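Local coordinates for putative molybdenum carrier protein (Syntrophus aciditrophicus SB, PDB 3IMK) that is of unknown function but, as a putative molybdenum carrier protein of the SLOG superfamily, may bind a molybdenum species or a nucleotide-like ligand, at residues I80-L85 against G140-I145. Sequence-based numbering, arbitrary orientation.
Sequences ISHGIL and GKDPEI
Ser-81 and Ile-145 bring the two backbones closest, their CA atoms 6.7 Å apart, where the end of strand 76-81 runs past the type I turn from Asp-142 to Ile-145. How a single carboxylate can tie two loops together is well illustrated here. The ring of His-82 presents its ND1 edge to Asp-142, and His-82 ND1 donates to Asp-142 OD2 over 2.6 Å, nearly straight at 171° and in the ring plane. OD2 receives it on its syn lone pair, although the carboxylate is turned 60° from the ring. Asp-142 swings its CG opposite the backbone N (chi1 -178°), which carries the carboxylate across to the imidazole, while Asp-142 OD1 accepts from Glu-144 N at 2.9 Å, a capping bond ahead of helix 145-157. A water accepts from the backbone N of His-82 and lies 2.8 Å from Asp-142 OD2, a second link beside the direct bond. The setting is the C-terminal ends of neighbouring strands 76-81 and 131-135 in a parallel, Rossmann-like sheet, where the loops that follow them meet. Replacing Asp-142 by alanine removes both oxygens and is likely to leave His-82 ND1 and Glu-144 N without their acceptors and the ring freer to turn. Glu-144 crosses the His-82 ring at about a right angle, its CB 3.9 Å from His-82 CE1 and its OE1 above one face, offset toward the rim. Beside the polar pair, Ile-145 CD1 packs on Ile-80 CG2 and lies 3.7 Å from Ile-80 O, which is buried without a hydrogen-bond partner. Thr-149 and Leu-152 of helix 145-157 also pack on Ile-80.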
loop_
_atom_site.group_PDB
_atom_site.type_symbol
_atom_site.label_atom_id
_atom_site.label_comp_id
_atom_site.label_asym_id
_atom_site.label_seq_id
_atom_site.Cartn_x
_atom_site.Cartn_y
_atom_site.Cartn_z
ATOM N N ILE A 80 -2.823 3.441 -4.598
ATOM C CA ILE A 80 -3.018 3.054 -5.987
ATOM C C ILE A 80 -4.525 2.874 -6.247
ATOM O O ILE A 80 -5.181 2.145 -5.522
ATOM C CB ILE A 80 -2.251 1.746 -6.286
ATOM C CG1 ILE A 80 -0.790 1.848 -5.840
ATOM C CG2 ILE A 80 -2.376 1.422 -7.795
ATOM C CD1 ILE A 80 -0.040 0.489 -5.755
ATOM N N SER A 81 -5.045 3.474 -7.326
ATOM C CA SER A 81 -6.441 3.359 -7.698
ATOM C C SER A 81 -6.613 3.459 -9.197
ATOM O O SER A 81 -5.671 3.785 -9.933
ATOM C CB SER A 81 -7.260 4.485 -7.068
ATOM O OG SER A 81 -7.005 5.721 -7.683
ATOM N N HIS A 82 -7.846 3.209 -9.608
ATOM C CA HIS A 82 -8.378 3.648 -10.901
ATOM C C HIS A 82 -9.445 4.665 -10.632
ATOM O O HIS A 82 -10.511 4.316 -10.113
ATOM C CB HIS A 82 -8.930 2.481 -11.731
ATOM C CG HIS A 82 -7.904 1.458 -12.109
ATOM N ND1 HIS A 82 -7.863 0.210 -11.523
ATOM C CD2 HIS A 82 -6.889 1.488 -13.010
ATOM C CE1 HIS A 82 -6.879 -0.489 -12.065
ATOM N NE2 HIS A 82 -6.255 0.269 -12.956
ATOM N N GLY A 83 -9.127 5.932 -10.874
ATOM C CA GLY A 83 -10.052 7.022 -10.617
ATOM C C GLY A 83 -9.792 7.741 -9.290
ATOM O O GLY A 83 -8.899 7.379 -8.503
ATOM N N ILE A 84 -10.609 8.754 -9.027
ATOM C CA ILE A 84 -10.485 9.553 -7.814
ATOM C C ILE A 84 -10.703 8.693 -6.592
ATOM O O ILE A 84 -11.502 7.745 -6.590
ATOM C CB ILE A 84 -11.454 10.750 -7.829
ATOM C CG1 ILE A 84 -12.899 10.264 -7.928
ATOM C CG2 ILE A 84 -11.018 11.699 -8.965
ATOM C CD1 ILE A 84 -13.667 10.339 -6.624
ATOM N N LEU A 85 -9.955 9.009 -5.534
ATOM C CA LEU A 85 -10.098 8.292 -4.266
ATOM C C LEU A 85 -11.457 8.478 -3.598
ATOM O O LEU A 85 -11.949 9.600 -3.505
ATOM C CB LEU A 85 -9.011 8.710 -3.305
ATOM C CG LEU A 85 -7.575 8.463 -3.774
ATOM C CD1 LEU A 85 -6.537 8.817 -2.747
ATOM C CD2 LEU A 85 -7.404 6.997 -4.245
ATOM N N GLY A 140 -13.525 -6.060 -4.274
ATOM C CA GLY A 140 -14.943 -5.899 -4.591
ATOM C C GLY A 140 -15.329 -4.557 -5.173
ATOM O O GLY A 140 -16.414 -4.424 -5.805
ATOM N N LYS A 141 -14.520 -3.533 -4.934
ATOM C CA LYS A 141 -14.736 -2.244 -5.564
ATOM C C LYS A 141 -14.007 -2.078 -6.917
ATOM O O LYS A 141 -14.382 -1.256 -7.739
ATOM C CB LYS A 141 -14.352 -1.095 -4.629
ATOM C CG LYS A 141 -15.410 -0.811 -3.523
ATOM C CD LYS A 141 -16.617 -0.039 -4.065
ATOM C CE LYS A 141 -17.604 0.307 -2.954
ATOM N NZ LYS A 141 -18.707 1.153 -3.470
ATOM N N ASP A 142 -12.912 -2.797 -7.114
ATOM C CA ASP A 142 -12.139 -2.676 -8.334
ATOM C C ASP A 142 -11.522 -4.033 -8.646
ATOM O O ASP A 142 -10.489 -4.391 -8.068
ATOM C CB ASP A 142 -11.085 -1.589 -8.190
ATOM C CG ASP A 142 -10.270 -1.392 -9.473
ATOM O OD1 ASP A 142 -10.472 -2.174 -10.410
ATOM O OD2 ASP A 142 -9.490 -0.411 -9.526
ATOM N N PRO A 143 -12.124 -4.778 -9.578
ATOM C CA PRO A 143 -11.634 -6.095 -9.936
ATOM C C PRO A 143 -10.255 -6.105 -10.599
ATOM O O PRO A 143 -9.656 -7.156 -10.649
ATOM C CB PRO A 143 -12.689 -6.632 -10.920
ATOM C CG PRO A 143 -13.888 -5.811 -10.653
ATOM C CD PRO A 143 -13.364 -4.446 -10.299
ATOM N N GLU A 144 -9.759 -4.956 -11.059
ATOM C CA GLU A 144 -8.466 -4.857 -11.724
ATOM C C GLU A 144 -7.375 -4.360 -10.779
ATOM O O GLU A 144 -6.196 -4.327 -11.184
ATOM C CB GLU A 144 -8.525 -3.901 -12.944
ATOM C CG GLU A 144 -9.435 -4.385 -14.081
ATOM C CD GLU A 144 -9.495 -3.443 -15.299
ATOM O OE1 GLU A 144 -9.193 -2.229 -15.148
ATOM O OE2 GLU A 144 -9.862 -3.913 -16.392
ATOM N N ILE A 145 -7.707 -3.945 -9.555
ATOM C CA ILE A 145 -6.682 -3.304 -8.728
ATOM C C ILE A 145 -5.580 -4.238 -8.211
ATOM O O ILE A 145 -4.441 -3.830 -8.115
ATOM C CB ILE A 145 -7.303 -2.459 -7.590
ATOM C CG1 ILE A 145 -6.276 -1.460 -7.056
ATOM C CG2 ILE A 145 -7.837 -3.356 -6.459
ATOM C CD1 ILE A 145 -5.804 -0.463 -8.030
HETATM O O HOH W 1 -9.801 1.865 -7.967
#